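Local coordinates for protein manganese lipoxygenase (Gaeumannomyces graminis, PDB 5FX8) that oxidises linoleic and alpha-linolenic acids with molecular oxygen at a catalytic manganese centre, giving 11S- and 13R-hydroperoxy fatty acids, at residues L137-E148 against V533-A542. Sequence-based numbering, arbitrary orientation.
With NAG (2-acetamido-2-deoxy-beta-D-glucopyranose), chain N.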
loop_
_atom_site.group_PDB
_atom_site.type_symbol
_atom_site.label_atom_id
_atom_site.label_comp_id
_atom_site.label_asym_id
_atom_site.label_seq_id
_atom_site.Cartn_x
_atom_site.Cartn_y
_atom_site.Cartn_z
ATOM N N LEU A 137 10.674 10.099 -16.575
ATOM C CA LEU A 137 10.090 10.053 -15.255
ATOM C C LEU A 137 10.384 8.748 -14.518
ATOM O O LEU A 137 10.403 8.735 -13.286
ATOM C CB LEU A 137 8.609 10.267 -15.439
ATOM C CG LEU A 137 7.712 10.756 -14.345
ATOM C CD1 LEU A 137 8.255 12.008 -13.781
ATOM C CD2 LEU A 137 6.394 10.986 -15.029
ATOM N N TYR A 138 10.654 7.660 -15.235
ATOM C CA TYR A 138 10.699 6.327 -14.643
ATOM C C TYR A 138 12.024 5.608 -14.829
ATOM O O TYR A 138 12.446 4.865 -13.948
ATOM C CB TYR A 138 9.574 5.470 -15.238
ATOM C CG TYR A 138 8.178 5.947 -14.929
ATOM C CD1 TYR A 138 7.674 5.857 -13.652
ATOM C CD2 TYR A 138 7.375 6.470 -15.910
ATOM C CE1 TYR A 138 6.430 6.273 -13.360
ATOM C CE2 TYR A 138 6.120 6.893 -15.628
ATOM C CZ TYR A 138 5.653 6.788 -14.348
ATOM O OH TYR A 138 4.398 7.199 -14.031
ATOM N N ASN A 139 12.689 5.780 -15.957
ATOM C CA ASN A 139 13.871 4.979 -16.237
ATOM C C ASN A 139 14.971 5.300 -15.253
ATOM O O ASN A 139 15.479 6.419 -15.229
ATOM C CB ASN A 139 14.347 5.230 -17.655
ATOM C CG ASN A 139 13.369 4.719 -18.666
ATOM O OD1 ASN A 139 12.503 3.905 -18.341
ATOM N ND2 ASN A 139 13.484 5.191 -19.898
ATOM N N GLY A 140 15.350 4.317 -14.449
ATOM C CA GLY A 140 16.464 4.475 -13.548
ATOM C C GLY A 140 16.123 5.117 -12.232
ATOM O O GLY A 140 17.018 5.314 -11.410
ATOM N N HIS A 141 14.866 5.447 -11.999
ATOM C CA HIS A 141 14.481 6.174 -10.813
ATOM C C HIS A 141 13.556 5.325 -9.968
ATOM O O HIS A 141 13.090 4.261 -10.383
ATOM C CB HIS A 141 13.804 7.497 -11.169
ATOM C CG HIS A 141 14.703 8.466 -11.867
ATOM N ND1 HIS A 141 15.726 9.126 -11.225
ATOM C CD2 HIS A 141 14.734 8.886 -13.151
ATOM C CE1 HIS A 141 16.349 9.907 -12.085
ATOM N NE2 HIS A 141 15.765 9.782 -13.260
ATOM N N TRP A 142 13.315 5.825 -8.759
ATOM C CA TRP A 142 12.389 5.207 -7.825
ATOM C C TRP A 142 12.816 3.798 -7.450
ATOM O O TRP A 142 11.981 2.961 -7.129
ATOM C CB TRP A 142 10.978 5.189 -8.387
ATOM C CG TRP A 142 10.573 6.449 -9.016
ATOM C CD1 TRP A 142 10.528 6.721 -10.340
ATOM C CD2 TRP A 142 10.113 7.618 -8.349
ATOM N NE1 TRP A 142 10.075 8.001 -10.551
ATOM C CE2 TRP A 142 9.813 8.572 -9.339
ATOM C CE3 TRP A 142 9.930 7.956 -7.010
ATOM C CZ2 TRP A 142 9.353 9.835 -9.032
ATOM C CZ3 TRP A 142 9.469 9.208 -6.711
ATOM C CH2 TRP A 142 9.185 10.133 -7.715
ATOM N N LYS A 143 14.121 3.540 -7.484
ATOM C CA LYS A 143 14.644 2.220 -7.170
ATOM C C LYS A 143 14.410 1.821 -5.724
ATOM O O LYS A 143 14.343 0.624 -5.432
ATOM C CB LYS A 143 16.127 2.165 -7.462
ATOM C CG LYS A 143 16.435 2.013 -8.908
ATOM C CD LYS A 143 17.892 2.354 -9.159
ATOM C CE LYS A 143 18.457 1.622 -10.367
ATOM N NZ LYS A 143 19.882 2.024 -10.565
ATOM N N GLU A 144 14.339 2.775 -4.800
ATOM C CA GLU A 144 14.090 2.406 -3.414
ATOM C C GLU A 144 12.612 2.505 -3.044
ATOM O O GLU A 144 12.112 1.678 -2.278
ATOM C CB GLU A 144 14.933 3.270 -2.479
ATOM C CG GLU A 144 16.446 3.049 -2.560
ATOM C CD GLU A 144 17.250 4.190 -1.913
ATOM O OE1 GLU A 144 17.264 5.323 -2.451
ATOM O OE2 GLU A 144 17.873 3.963 -0.860
ATOM N N SER A 145 11.907 3.487 -3.592
ATOM C CA SER A 145 10.482 3.658 -3.348
ATOM C C SER A 145 9.670 2.561 -3.993
ATOM O O SER A 145 8.669 2.110 -3.433
ATOM C CB SER A 145 10.024 4.998 -3.904
ATOM O OG SER A 145 10.688 6.040 -3.243
ATOM N N VAL A 146 10.055 2.167 -5.194
ATOM C CA VAL A 146 9.350 1.156 -5.956
ATOM C C VAL A 146 10.365 0.128 -6.433
ATOM O O VAL A 146 10.689 0.081 -7.624
ATOM C CB VAL A 146 8.592 1.799 -7.116
ATOM C CG1 VAL A 146 7.698 0.802 -7.756
ATOM C CG2 VAL A 146 7.805 2.981 -6.599
ATOM N N PRO A 147 10.862 -0.739 -5.556
ATOM C CA PRO A 147 11.976 -1.610 -5.953
ATOM C C PRO A 147 11.668 -2.504 -7.131
ATOM O O PRO A 147 12.548 -2.724 -7.961
ATOM C CB PRO A 147 12.242 -2.422 -4.688
ATOM C CG PRO A 147 11.631 -1.660 -3.616
ATOM C CD PRO A 147 10.430 -1.020 -4.187
ATOM N N GLU A 148 10.450 -3.018 -7.241
ATOM C CA GLU A 148 10.056 -3.858 -8.366
ATOM C C GLU A 148 9.915 -3.084 -9.672
ATOM O O GLU A 148 9.683 -3.702 -10.717
ATOM C CB GLU A 148 8.750 -4.585 -8.023
ATOM C CG GLU A 148 7.520 -3.679 -7.878
ATOM C CD GLU A 148 7.197 -3.128 -6.443
ATOM O OE1 GLU A 148 8.073 -2.658 -5.668
ATOM O OE2 GLU A 148 5.992 -3.129 -6.108
ATOM N N VAL A 533 3.928 11.033 -9.583
ATOM C CA VAL A 533 4.633 9.795 -9.299
ATOM C C VAL A 533 5.079 9.752 -7.843
ATOM O O VAL A 533 5.129 8.685 -7.244
ATOM C CB VAL A 533 5.798 9.580 -10.285
ATOM C CG1 VAL A 533 6.452 8.263 -10.030
ATOM C CG2 VAL A 533 5.277 9.552 -11.652
ATOM N N SER A 534 5.325 10.903 -7.231
ATOM C CA SER A 534 5.825 10.922 -5.862
ATOM C C SER A 534 4.726 10.613 -4.852
ATOM O O SER A 534 4.968 9.917 -3.857
ATOM C CB SER A 534 6.456 12.267 -5.572
ATOM O OG SER A 534 6.921 12.311 -4.237
ATOM N N LEU A 535 3.513 11.110 -5.095
ATOM C CA LEU A 535 2.374 10.744 -4.253
ATOM C C LEU A 535 2.021 9.254 -4.383
ATOM O O LEU A 535 1.803 8.551 -3.382
ATOM C CB LEU A 535 1.186 11.623 -4.624
ATOM C CG LEU A 535 -0.116 11.286 -3.921
ATOM C CD1 LEU A 535 -0.046 11.545 -2.419
ATOM C CD2 LEU A 535 -1.206 12.074 -4.553
ATOM N N LEU A 536 1.965 8.746 -5.612
ATOM C CA LEU A 536 1.619 7.340 -5.774
ATOM C C LEU A 536 2.730 6.446 -5.218
ATOM O O LEU A 536 2.459 5.413 -4.589
ATOM C CB LEU A 536 1.308 7.047 -7.244
ATOM C CG LEU A 536 0.294 8.000 -7.891
ATOM C CD1 LEU A 536 -0.063 7.648 -9.314
ATOM C CD2 LEU A 536 -0.910 8.023 -7.036
ATOM N N ALA A 537 3.986 6.858 -5.376
ATOM C CA ALA A 537 5.053 6.133 -4.710
ATOM C C ALA A 537 4.882 6.173 -3.200
ATOM O O ALA A 537 5.266 5.235 -2.513
ATOM C CB ALA A 537 6.418 6.695 -5.105
ATOM N N ARG A 538 4.307 7.242 -2.665
ATOM C CA ARG A 538 4.057 7.271 -1.237
ATOM C C ARG A 538 2.898 6.376 -0.814
ATOM O O ARG A 538 2.766 6.089 0.381
ATOM C CB ARG A 538 3.816 8.706 -0.787
ATOM C CG ARG A 538 5.049 9.363 -0.170
ATOM C CD ARG A 538 4.799 10.830 0.025
ATOM N NE ARG A 538 4.949 11.587 -1.202
ATOM C CZ ARG A 538 4.167 12.595 -1.521
ATOM N NH1 ARG A 538 3.187 12.928 -0.705
ATOM N NH2 ARG A 538 4.357 13.259 -2.639
ATOM N N PHE A 539 2.055 5.924 -1.754
ATOM C CA PHE A 539 1.077 4.889 -1.395
ATOM C C PHE A 539 1.691 3.490 -1.305
ATOM O O PHE A 539 1.056 2.577 -0.777
ATOM C CB PHE A 539 -0.071 4.863 -2.390
ATOM C CG PHE A 539 -0.925 6.098 -2.394
ATOM C CD1 PHE A 539 -0.864 7.013 -1.376
ATOM C CD2 PHE A 539 -1.811 6.331 -3.432
ATOM C CE1 PHE A 539 -1.656 8.120 -1.401
ATOM C CE2 PHE A 539 -2.608 7.434 -3.445
ATOM C CZ PHE A 539 -2.529 8.323 -2.425
ATOM N N ASN A 540 2.899 3.300 -1.805
ATOM C CA ASN A 540 3.585 2.020 -1.798
ATOM C C ASN A 540 4.391 1.875 -0.509
ATOM O O ASN A 540 4.646 2.848 0.202
ATOM C CB ASN A 540 4.487 1.904 -3.024
ATOM C CG ASN A 540 4.921 0.489 -3.309
ATOM O OD1 ASN A 540 4.139 -0.443 -3.224
ATOM N ND2 ASN A 540 6.181 0.322 -3.631
ATOM N N ARG A 541 4.754 0.633 -0.191
ATOM C CA ARG A 541 5.483 0.315 1.032
ATOM C C ARG A 541 6.560 -0.704 0.680
ATOM O O ARG A 541 6.334 -1.907 0.755
ATOM C CB ARG A 541 4.567 -0.223 2.125
ATOM C CG ARG A 541 3.793 0.817 2.909
ATOM C CD ARG A 541 4.693 1.684 3.780
ATOM N NE ARG A 541 3.948 2.717 4.489
ATOM C CZ ARG A 541 3.475 3.812 3.908
ATOM N NH1 ARG A 541 3.663 4.002 2.625
ATOM N NH2 ARG A 541 2.793 4.699 4.593
ATOM N N ALA A 542 7.738 -0.214 0.354
ATOM C CA ALA A 542 8.867 -1.032 -0.038
ATOM C C ALA A 542 9.445 -1.877 1.092
ATOM O O ALA A 542 10.211 -2.795 0.813
ATOM C CB ALA A 542 9.948 -0.120 -0.624
HETATM C C1 NAG N . 21.153 7.912 -0.374
HETATM C C2 NAG N . 21.533 6.519 -0.923
HETATM C C3 NAG N . 20.722 5.421 -0.231
HETATM C C4 NAG N . 20.835 5.543 1.282
HETATM C C5 NAG N . 20.365 6.932 1.695
HETATM C C6 NAG N . 20.490 7.213 3.172
HETATM C C7 NAG N . 22.365 6.440 -3.252
HETATM C C8 NAG N . 21.974 6.357 -4.697
HETATM N N2 NAG N . 21.356 6.450 -2.369
HETATM O O3 NAG N . 21.226 4.161 -0.651
HETATM O O4 NAG N . 20.071 4.537 1.936
HETATM O O5 NAG N . 21.194 7.903 1.051
HETATM O O6 NAG N . 20.665 8.612 3.370
HETATM O O7 NAG N . 23.538 6.502 -2.905
HETATM O O HOH W 1 3.435 -2.898 -4.328
#
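Val533 and Trp142 meet through two torsions: CG1 of the valine stands opposite its backbone N (chi1 -176°), while the indole of Trp142 swings to the side of its own N, away from the carbonyl carbon (chi1 -44°). CG1 thereby rests over one indole face, displaced toward the rim, 3.4 Å from Trp142 CE2. The other valine methyl, CG2, touches both Leu137 CG, 3.8 Å away, and the phenol end of Tyr138, whose OH is hydrogen-bonded to Leu493 N. Trp142 NE1 helps to hold the indole's rotation by donating in the ring plane to Leu137 O, 2.9 Å away. One helical turn beyond Val533, Ala537 offers CB to the indole and to Ser145 and Val146.

Further along the 533-542 segment, packing is joined by polar contacts. Asn540 ND2 donates to Ser145 O at 3.1 Å, with the acceptor close to the amide plane and the donor in the carbonyl plane. A water bridges Asn540 OD1, at 2.8 Å, to Glu148 OE2, which also forms a salt bridge with Lys488. Ala542 CB packs against Pro147 CD, 3.7 Å away.

The side chain of Asn540 is about 11 Å from the manganese and about 7 Å from that of the metal ligand Val618, near the metal site without supplying a ligand. Apolar packing thus runs along the contact of loop 137-148, between helices 86-124 and 161-166, and amide bonds join it near Asn540. There Gln107 also donates to Ser145 O, so two side-chain amides satisfy this buried carbonyl, while the water-linked Glu148-Lys488 pair probably helps to orient the Asn540 amide.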